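Local coordinates for protein GlcNAc-alpha-1,4-Gal-releasing endo-beta-galactosidase (Clostridium perfringens, PDB 1UPS) that probably hydrolyses O-glycosidic bonds in glycans as an endo-beta-galactosidase that releases GlcNAc-alpha-1,4-Gal, and binds a calcium ion, at residues L74-Q82 and T92-S100; N388-Y396 and G403-W414. All blocks are in the same frame, centred on the assembly; numbering follows the deposited sequence. Where two conformers were deposited one is given.

Contact 1 (L74-Q82 and T92-S100)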
loop_
_atom_site.group_PDB
_atom_site.type_symbol
_atom_site.label_atom_id
_atom_site.label_comp_id
_atom_site.label_asym_id
_atom_site.label_seq_id
_atom_site.Cartn_x
_atom_site.Cartn_y
_atom_site.Cartn_z
ATOM N N LEU A 74 1.633 -21.941 -4.494
ATOM C CA LEU A 74 2.692 -21.718 -5.478
ATOM C C LEU A 74 3.996 -21.419 -4.726
ATOM O O LEU A 74 4.051 -20.504 -3.879
ATOM C CB LEU A 74 2.329 -20.535 -6.389
ATOM C CG LEU A 74 3.439 -20.000 -7.311
ATOM C CD1 LEU A 74 3.725 -21.008 -8.417
ATOM C CD2 LEU A 74 2.995 -18.637 -7.889
ATOM N N VAL A 75 5.037 -22.184 -5.045
ATOM C CA VAL A 75 6.374 -21.963 -4.500
ATOM C C VAL A 75 7.319 -21.556 -5.643
ATOM O O VAL A 75 7.868 -22.409 -6.361
ATOM C CB VAL A 75 6.908 -23.213 -3.736
ATOM C CG1 VAL A 75 8.349 -22.994 -3.210
ATOM C CG2 VAL A 75 5.958 -23.596 -2.605
ATOM N N GLU A 76 7.483 -20.244 -5.812
ATOM C CA GLU A 76 8.490 -19.709 -6.741
ATOM C C GLU A 76 9.849 -19.853 -6.090
ATOM O O GLU A 76 9.981 -19.567 -4.911
ATOM C CB GLU A 76 8.218 -18.218 -6.969
ATOM C CG GLU A 76 6.896 -17.980 -7.675
ATOM C CD GLU A 76 6.660 -16.502 -7.973
ATOM O OE1 GLU A 76 6.093 -16.193 -9.052
ATOM O OE2 GLU A 76 7.032 -15.664 -7.127
ATOM N N TYR A 77 10.860 -20.271 -6.850
ATOM C CA TYR A 77 12.186 -20.446 -6.280
ATOM C C TYR A 77 13.290 -20.094 -7.261
ATOM O O TYR A 77 13.098 -20.153 -8.486
ATOM C CB TYR A 77 12.381 -21.871 -5.722
ATOM C CG TYR A 77 12.301 -23.029 -6.713
ATOM C CD1 TYR A 77 11.103 -23.720 -6.934
ATOM C CD2 TYR A 77 13.444 -23.463 -7.398
ATOM C CE1 TYR A 77 11.052 -24.833 -7.830
ATOM C CE2 TYR A 77 13.396 -24.551 -8.291
ATOM C CZ TYR A 77 12.209 -25.229 -8.496
ATOM O OH TYR A 77 12.188 -26.296 -9.381
ATOM N N ILE A 78 14.428 -19.715 -6.696
ATOM C CA ILE A 78 15.650 -19.489 -7.458
ATOM C C ILE A 78 16.669 -20.528 -7.002
ATOM O O ILE A 78 16.967 -20.622 -5.809
ATOM C CB ILE A 78 16.223 -18.095 -7.167
ATOM C CG1 ILE A 78 15.158 -17.010 -7.420
ATOM C CG2 ILE A 78 17.506 -17.860 -8.024
ATOM C CD1 ILE A 78 15.586 -15.579 -6.923
ATOM N N THR A 79 17.219 -21.288 -7.944
ATOM C CA THR A 79 18.273 -22.238 -7.590
ATOM C C THR A 79 19.646 -21.585 -7.563
ATOM O O THR A 79 19.856 -20.520 -8.175
ATOM C CB THR A 79 18.329 -23.420 -8.554
ATOM O OG1 THR A 79 18.545 -22.931 -9.885
ATOM C CG2 THR A 79 16.965 -24.140 -8.616
ATOM N N GLU A 80 20.577 -22.262 -6.890
ATOM C CA GLU A 80 21.951 -21.776 -6.767
ATOM C C GLU A 80 22.620 -21.608 -8.134
ATOM O O GLU A 80 23.468 -20.732 -8.300
ATOM C CB GLU A 80 22.776 -22.723 -5.892
ATOM C CG GLU A 80 24.136 -22.152 -5.491
ATOM C CD GLU A 80 24.897 -23.024 -4.495
ATOM O OE1 GLU A 80 24.296 -23.937 -3.857
ATOM O OE2 GLU A 80 26.116 -22.784 -4.343
ATOM N N ASP A 81 22.240 -22.446 -9.099
ATOM C CA ASP A 81 22.808 -22.381 -10.447
ATOM C C ASP A 81 21.922 -21.662 -11.475
ATOM O O ASP A 81 22.188 -21.706 -12.692
ATOM C CB ASP A 81 23.239 -23.785 -10.932
ATOM C CG ASP A 81 22.087 -24.797 -10.957
ATOM O OD1 ASP A 81 20.953 -24.490 -10.493
ATOM O OD2 ASP A 81 22.240 -25.942 -11.423
ATOM N N GLN A 82 20.872 -20.990 -10.999
ATOM C CA GLN A 82 19.990 -20.243 -11.900
ATOM C C GLN A 82 20.753 -19.096 -12.571
ATOM O O GLN A 82 21.602 -18.462 -11.933
ATOM C CB GLN A 82 18.764 -19.726 -11.126
ATOM C CG GLN A 82 17.703 -19.057 -11.985
ATOM C CD GLN A 82 16.371 -18.982 -11.282
ATOM O OE1 GLN A 82 15.996 -19.919 -10.560
ATOM N NE2 GLN A 82 15.643 -17.888 -11.501
ATOM N N THR A 92 23.409 -9.036 -13.330
ATOM C CA THR A 92 23.344 -10.415 -12.869
ATOM C C THR A 92 22.221 -10.665 -11.854
ATOM O O THR A 92 22.287 -11.612 -11.074
ATOM C CB THR A 92 24.716 -10.908 -12.344
ATOM O OG1 THR A 92 25.244 -9.988 -11.362
ATOM C CG2 THR A 92 25.760 -10.897 -13.472
ATOM N N VAL A 93 21.183 -9.835 -11.892
ATOM C CA VAL A 93 19.999 -10.070 -11.039
ATOM C C VAL A 93 19.327 -11.391 -11.436
ATOM O O VAL A 93 19.151 -11.676 -12.623
ATOM C CB VAL A 93 18.956 -8.939 -11.208
ATOM C CG1 VAL A 93 17.627 -9.282 -10.496
ATOM C CG2 VAL A 93 19.505 -7.578 -10.696
ATOM N N ARG A 94 18.949 -12.188 -10.450
ATOM C CA ARG A 94 18.195 -13.400 -10.726
ATOM C C ARG A 94 16.792 -13.227 -10.197
ATOM O O ARG A 94 16.609 -12.610 -9.149
ATOM C CB ARG A 94 18.897 -14.581 -10.095
ATOM C CG ARG A 94 20.277 -14.763 -10.797
ATOM C CD ARG A 94 21.018 -15.938 -10.344
ATOM N NE ARG A 94 21.802 -15.705 -9.134
ATOM C CZ ARG A 94 22.491 -16.678 -8.563
ATOM N NH1 ARG A 94 23.215 -16.462 -7.478
ATOM N NH2 ARG A 94 22.452 -17.897 -9.105
ATOM N N SER A 95 15.809 -13.752 -10.919
ATOM C CA SER A 95 14.416 -13.655 -10.464
ATOM C C SER A 95 13.599 -14.780 -11.071
ATOM O O SER A 95 13.831 -15.152 -12.223
ATOM C CB SER A 95 13.796 -12.283 -10.833
ATOM O OG SER A 95 12.417 -12.180 -10.414
ATOM N N SER A 96 12.657 -15.315 -10.291
ATOM C CA SER A 96 11.647 -16.224 -10.813
ATOM C C SER A 96 10.300 -15.521 -10.688
ATOM O O SER A 96 9.835 -15.237 -9.568
ATOM C CB SER A 96 11.619 -17.534 -10.026
ATOM O OG SER A 96 12.692 -18.383 -10.414
ATOM N N ALA A 97 9.648 -15.282 -11.821
ATOM C CA ALA A 97 8.409 -14.472 -11.836
ATOM C C ALA A 97 7.251 -15.110 -12.611
ATOM O O ALA A 97 7.468 -15.808 -13.620
ATOM C CB ALA A 97 8.708 -13.076 -12.445
ATOM N N ILE A 98 6.024 -14.832 -12.157
ATOM C CA ILE A 98 4.859 -15.008 -13.021
ATOM C C ILE A 98 4.188 -13.655 -13.203
ATOM O O ILE A 98 4.299 -12.775 -12.327
ATOM C CB ILE A 98 3.876 -16.097 -12.497
ATOM C CG1 ILE A 98 3.238 -15.700 -11.147
ATOM C CG2 ILE A 98 4.599 -17.449 -12.399
ATOM C CD1 ILE A 98 2.032 -16.570 -10.738
ATOM N N MET A 99 3.510 -13.471 -14.341
ATOM C CA MET A 99 2.818 -12.206 -14.590
ATOM C C MET A 99 1.440 -12.476 -15.142
ATOM O O MET A 99 1.261 -13.457 -15.842
ATOM C CB MET A 99 3.583 -11.346 -15.602
ATOM C CG MET A 99 5.087 -11.205 -15.345
ATOM S SD MET A 99 5.815 -9.808 -16.214
ATOM C CE MET A 99 5.418 -10.266 -17.970
ATOM N N SER A 100 0.476 -11.606 -14.832
ATOM C CA SER A 100 -0.903 -11.756 -15.331
ATOM C C SER A 100 -1.139 -11.103 -16.713
ATOM O O SER A 100 -2.280 -10.844 -17.098
ATOM C CB SER A 100 -1.910 -11.212 -14.302
ATOM O OG SER A 100 -1.922 -9.787 -14.304
HETATM O O HOH W 1 24.870 -18.783 -6.720
HETATM O O HOH W 2 16.711 -15.602 -13.170
#
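R94 sets its CG opposite the carbonyl carbon (chi1 -65°) and bends at chi3 (-85°), which carries its guanidinium up to the turn T79-Q82; Q82, with CG opposite its backbone N and an extended chain, comes back toward S96. The contact joins the two sheets of the GH16 beta-sandwich, with strands 74-78 and 94-99 packed directly on each other, 94-99 being an outermost strand of its sheet, nearly antiparallel at 158°. R94 NH2 donates to two turn carbonyls. Q82 O, at 3.0 Å from NH2, is met in its carbonyl plane on a lone pair, whereas E80 O, at 3.1 Å from NH2, receives it from above its plane. A water joins R94 NH1 to E80 O, and NH1 also forms a salt bridge with D255, so turn and acid together fix the guanidinium's rotation. Farther along the strands, L74 CD2 and I98 CD1 meet tip to tip at 3.6 Å. E76 crosses I98 obliquely, OE1 against CG1, while its OE2 takes a hydrogen bond from W269 NE1. N66 ND2 is bonded to Q82 OE1, and the backbone N of N66 to S96 OG. S96 OG donates to Y77 O, 2.6 Å away and from above the carbonyl plane, and accepts a hydrogen bond from Q82 NE2 at 3.2 Å.

Contact 2 (N388-Y396 and G403-W414); sequences NMSIHTESY and GNVPNTYWTSQW
W414 reaches across to I391 with its indole N-H: NE1 lies 3.0 Å from I391 O in a nearly straight bond (173°), with the oxygen in the plane of the indole ring. The same carbonyl accepts a hydrogen bond from a water 2.7 Å from I391 O, and that water also donates to S412 O. I391 CG2 touches W414 CZ2, the two side chains crossing at about a right angle, and T393 CG2 meets the far end of the ring system at its edge.

At the other end, S390 and G403 form an antiparallel hydrogen-bonded pair, with S390 N to G403 O at 2.8 Å and G403 N to S390 O at 3.1 Å. A water joins N388 O, S390 OG and V405 N. Between these ends, the H392 ring has V405 CG1 over one face in a CH-pi contact, 3.9 Å from CG1 to the ring centroid. In the ring plane, H392 ND1 accepts a hydrogen bond from E394 N at 2.9 Å, which fixes the imidazole's rotation and ties it to the turn T393-Y396.

T411 is bonded through both backbone and side chain. T411 O accepts a hydrogen bond from T393 N at 3.0 Å, from above the carbonyl plane, and another from N296 ND2. Its hydroxyl donates to the anti lone pair of E394 OE2, 2.6 Å from T411 OG1. The bend of E394 at chi2 (56°) folds the carboxylate back to this hydroxyl, and a water links OE2 to T411 N. The short 3-10 segment 410-412 is thus tied to the turn T393-Y396 that follows strand 390-392, just ahead of strand 414-419, an arrangement consistent with a ricin-like beta-trefoil.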
loop_
_atom_site.group_PDB
_atom_site.type_symbol
_atom_site.label_atom_id
_atom_site.label_comp_id
_atom_site.label_asym_id
_atom_site.label_seq_id
_atom_site.Cartn_x
_atom_site.Cartn_y
_atom_site.Cartn_z
ATOM N N ASN A 388 8.029 15.185 14.234
ATOM C CA ASN A 388 8.027 14.502 15.539
ATOM C C ASN A 388 6.740 14.744 16.345
ATOM O O ASN A 388 6.551 14.155 17.404
ATOM C CB ASN A 388 9.231 14.922 16.384
ATOM C CG ASN A 388 10.521 14.255 15.935
ATOM O OD1 ASN A 388 10.518 13.110 15.458
ATOM N ND2 ASN A 388 11.633 14.962 16.093
ATOM N N MET A 389 5.863 15.603 15.831
ATOM C CA MET A 389 4.717 16.082 16.599
ATOM C C MET A 389 3.441 15.386 16.150
ATOM O O MET A 389 3.155 15.347 14.954
ATOM C CB MET A 389 4.562 17.600 16.415
ATOM C CG MET A 389 5.795 18.412 16.821
ATOM S SD MET A 389 6.142 18.201 18.564
ATOM C CE MET A 389 7.893 17.875 18.583
ATOM N N SER A 390 2.684 14.841 17.107
ATOM C CA SER A 390 1.401 14.208 16.824
ATOM C C SER A 390 0.281 14.919 17.602
ATOM O O SER A 390 0.538 15.602 18.598
ATOM C CB SER A 390 1.424 12.710 17.148
ATOM O OG SER A 390 1.698 12.477 18.515
ATOM N N ILE A 391 -0.954 14.742 17.138
ATOM C CA ILE A 391 -2.135 15.291 17.805
ATOM C C ILE A 391 -2.511 14.388 18.975
ATOM O O ILE A 391 -2.655 13.177 18.807
ATOM C CB ILE A 391 -3.313 15.377 16.819
ATOM C CG1 ILE A 391 -2.913 16.230 15.599
ATOM C CG2 ILE A 391 -4.523 15.970 17.543
ATOM C CD1 ILE A 391 -4.091 16.565 14.645
ATOM N N HIS A 392 -2.646 14.964 20.163
ATOM C CA HIS A 392 -2.893 14.142 21.367
ATOM C C HIS A 392 -3.571 14.939 22.478
ATOM O O HIS A 392 -3.660 16.174 22.403
ATOM C CB HIS A 392 -1.585 13.523 21.905
ATOM C CG HIS A 392 -0.664 14.526 22.532
ATOM N ND1 HIS A 392 -0.816 14.972 23.833
ATOM C CD2 HIS A 392 0.400 15.200 22.026
ATOM C CE1 HIS A 392 0.121 15.867 24.102
ATOM N NE2 HIS A 392 0.873 16.023 23.023
ATOM N N THR A 393 -4.058 14.235 23.504
ATOM C CA THR A 393 -4.566 14.901 24.718
ATOM C C THR A 393 -3.943 14.297 25.980
ATOM O O THR A 393 -4.641 14.018 26.955
ATOM C CB THR A 393 -6.140 14.900 24.833
ATOM O OG1 THR A 393 -6.626 13.548 24.928
ATOM C CG2 THR A 393 -6.800 15.459 23.570
ATOM N N GLU A 394 -2.629 14.103 25.968
ATOM C CA GLU A 394 -1.952 13.404 27.065
ATOM C C GLU A 394 -1.950 14.184 28.395
ATOM O O GLU A 394 -1.716 13.587 29.451
ATOM C CB GLU A 394 -0.528 12.977 26.654
ATOM C CG GLU A 394 0.264 12.147 27.682
ATOM C CD GLU A 394 -0.410 10.855 28.155
ATOM O OE1 GLU A 394 -0.038 10.351 29.253
ATOM O OE2 GLU A 394 -1.300 10.325 27.452
ATOM N N SER A 395 -2.197 15.498 28.349
ATOM C CA SER A 395 -2.359 16.290 29.578
ATOM C C SER A 395 -3.822 16.366 30.036
ATOM O O SER A 395 -4.103 16.837 31.144
ATOM C CB SER A 395 -1.779 17.694 29.405
ATOM O OG SER A 395 -0.403 17.618 29.057
ATOM N N TYR A 396 -4.740 15.893 29.189
ATOM C CA TYR A 396 -6.179 15.877 29.501
ATOM C C TYR A 396 -6.679 17.227 30.014
ATOM O O TYR A 396 -7.335 17.308 31.078
ATOM C CB TYR A 396 -6.512 14.819 30.557
ATOM C CG TYR A 396 -6.057 13.401 30.295
ATOM C CD1 TYR A 396 -4.773 12.970 30.667
ATOM C CD2 TYR A 396 -6.922 12.473 29.715
ATOM C CE1 TYR A 396 -4.375 11.660 30.467
ATOM C CE2 TYR A 396 -6.531 11.152 29.508
ATOM C CZ TYR A 396 -5.256 10.753 29.889
ATOM O OH TYR A 396 -4.869 9.440 29.708
ATOM N N GLY A 403 2.433 17.236 20.345
ATOM C CA GLY A 403 3.702 16.993 21.011
ATOM C C GLY A 403 4.288 15.681 20.529
ATOM O O GLY A 403 3.674 14.967 19.730
ATOM N N ASN A 404 5.468 15.361 21.041
ATOM C CA ASN A 404 6.126 14.102 20.740
ATOM C C ASN A 404 5.747 13.086 21.823
ATOM O O ASN A 404 6.200 13.177 22.967
ATOM C CB ASN A 404 7.656 14.317 20.658
ATOM C CG ASN A 404 8.397 13.086 20.167
ATOM O OD1 ASN A 404 7.819 12.004 20.080
ATOM N ND2 ASN A 404 9.689 13.246 19.826
ATOM N N VAL A 405 4.863 12.159 21.472
ATOM C CA VAL A 405 4.410 11.123 22.409
ATOM C C VAL A 405 4.398 9.806 21.637
ATOM O O VAL A 405 4.242 9.814 20.398
ATOM C CB VAL A 405 3.010 11.442 23.048
ATOM C CG1 VAL A 405 2.992 12.850 23.654
ATOM C CG2 VAL A 405 1.868 11.245 22.055
ATOM N N PRO A 406 4.623 8.690 22.326
ATOM C CA PRO A 406 4.731 7.395 21.652
ATOM C C PRO A 406 3.475 6.993 20.881
ATOM O O PRO A 406 2.348 7.399 21.252
ATOM C CB PRO A 406 5.011 6.434 22.815
ATOM C CG PRO A 406 5.743 7.284 23.794
ATOM C CD PRO A 406 4.929 8.576 23.768
ATOM N N ASN A 407 3.677 6.204 19.828
ATOM C CA ASN A 407 2.566 5.709 18.996
ATOM C C ASN A 407 1.542 4.879 19.778
ATOM O O ASN A 407 0.361 4.801 19.391
ATOM C CB ASN A 407 3.110 4.853 17.841
ATOM C CG ASN A 407 4.021 5.632 16.900
ATOM O OD1 ASN A 407 3.907 6.849 16.762
ATOM N ND2 ASN A 407 4.944 4.919 16.250
ATOM N N THR A 408 2.002 4.267 20.869
ATOM C CA THR A 408 1.155 3.396 21.699
ATOM C C THR A 408 0.290 4.139 22.717
ATOM O O THR A 408 -0.529 3.503 23.398
ATOM C CB THR A 408 2.026 2.393 22.459
ATOM O OG1 THR A 408 3.061 3.118 23.134
ATOM C CG2 THR A 408 2.791 1.491 21.487
ATOM N N TYR A 409 0.482 5.453 22.858
ATOM C CA TYR A 409 -0.327 6.241 23.805
ATOM C C TYR A 409 -1.740 6.454 23.259
ATOM O O TYR A 409 -1.913 7.076 22.218
ATOM C CB TYR A 409 0.330 7.603 24.134
ATOM C CG TYR A 409 1.342 7.517 25.262
ATOM C CD1 TYR A 409 2.254 6.450 25.331
ATOM C CD2 TYR A 409 1.378 8.478 26.270
ATOM C CE1 TYR A 409 3.170 6.355 26.376
ATOM C CE2 TYR A 409 2.295 8.394 27.327
ATOM C CZ TYR A 409 3.190 7.324 27.370
ATOM O OH TYR A 409 4.093 7.223 28.407
ATOM N N TRP A 410 -2.742 5.947 23.967
ATOM C CA TRP A 410 -4.120 6.027 23.475
ATOM C C TRP A 410 -4.656 7.467 23.395
ATOM O O TRP A 410 -5.565 7.742 22.614
ATOM C CB TRP A 410 -5.050 5.175 24.327
ATOM C CG TRP A 410 -4.897 3.677 24.187
ATOM C CD1 TRP A 410 -3.883 2.979 23.577
ATOM C CD2 TRP A 410 -5.807 2.700 24.687
ATOM N NE1 TRP A 410 -4.116 1.626 23.677
ATOM C CE2 TRP A 410 -5.295 1.429 24.350
ATOM C CE3 TRP A 410 -7.018 2.773 25.396
ATOM C CZ2 TRP A 410 -5.951 0.240 24.690
ATOM C CZ3 TRP A 410 -7.675 1.585 25.735
ATOM C CH2 TRP A 410 -7.137 0.341 25.381
ATOM N N THR A 411 -4.091 8.399 24.169
ATOM C CA THR A 411 -4.484 9.806 24.017
ATOM C C THR A 411 -4.048 10.386 22.671
ATOM O O THR A 411 -4.486 11.485 22.305
ATOM C CB THR A 411 -3.896 10.686 25.119
ATOM O OG1 THR A 411 -2.474 10.507 25.141
ATOM C CG2 THR A 411 -4.371 10.219 26.516
ATOM N N SER A 412 -3.165 9.686 21.956
ATOM C CA SER A 412 -2.758 10.138 20.619
ATOM C C SER A 412 -3.427 9.359 19.473
ATOM O O SER A 412 -3.065 9.535 18.290
ATOM C CB SER A 412 -1.218 10.086 20.452
ATOM O OG SER A 412 -0.749 8.749 20.250
ATOM N N GLN A 413 -4.383 8.504 19.819
ATOM C CA GLN A 413 -5.035 7.631 18.851
ATOM C C GLN A 413 -6.485 8.078 18.679
ATOM O O GLN A 413 -7.171 8.362 19.682
ATOM C CB GLN A 413 -4.969 6.172 19.325
ATOM C CG GLN A 413 -3.554 5.618 19.324
ATOM C CD GLN A 413 -3.483 4.133 19.658
ATOM O OE1 GLN A 413 -4.504 3.433 19.681
ATOM N NE2 GLN A 413 -2.266 3.639 19.906
ATOM N N TRP A 414 -6.916 8.155 17.418
ATOM C CA TRP A 414 -8.196 8.776 17.041
ATOM C C TRP A 414 -9.017 7.888 16.125
ATOM O O TRP A 414 -8.472 7.120 15.328
ATOM C CB TRP A 414 -7.930 10.101 16.321
ATOM C CG TRP A 414 -7.141 11.022 17.159
ATOM C CD1 TRP A 414 -5.774 11.157 17.172
ATOM C CD2 TRP A 414 -7.640 11.895 18.164
ATOM N NE1 TRP A 414 -5.402 12.099 18.099
ATOM C CE2 TRP A 414 -6.529 12.566 18.729
ATOM C CE3 TRP A 414 -8.924 12.215 18.627
ATOM C CZ2 TRP A 414 -6.662 13.521 19.741
ATOM C CZ3 TRP A 414 -9.059 13.160 19.628
ATOM C CH2 TRP A 414 -7.937 13.802 20.180
HETATM O O HOH W 3 4.651 12.212 18.232
HETATM O O HOH W 4 -2.109 11.547 16.746
HETATM O O HOH W 5 -2.354 7.664 26.646
#

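The two contacts follow one another along the chain, contact 1 closing long before contact 2 opens. Their centres are 45 Å apart, their nearest atoms about 31 Å, and they lie on opposite sides of the centre of the chain. They share no strand and no sheet. Contact 1 joins strand 73-78 of one sandwich sheet to strand 94-99, an outermost strand of the other, with the side chain of L74 about 8 Å from the bound calcium. Contact 2 belongs to the C-terminal part, where strands 390-392 and 401-403 pair, far from the calcium. Each therefore lies within its own part of a protein that probably combines a GH16 sandwich with a trefoil-like module.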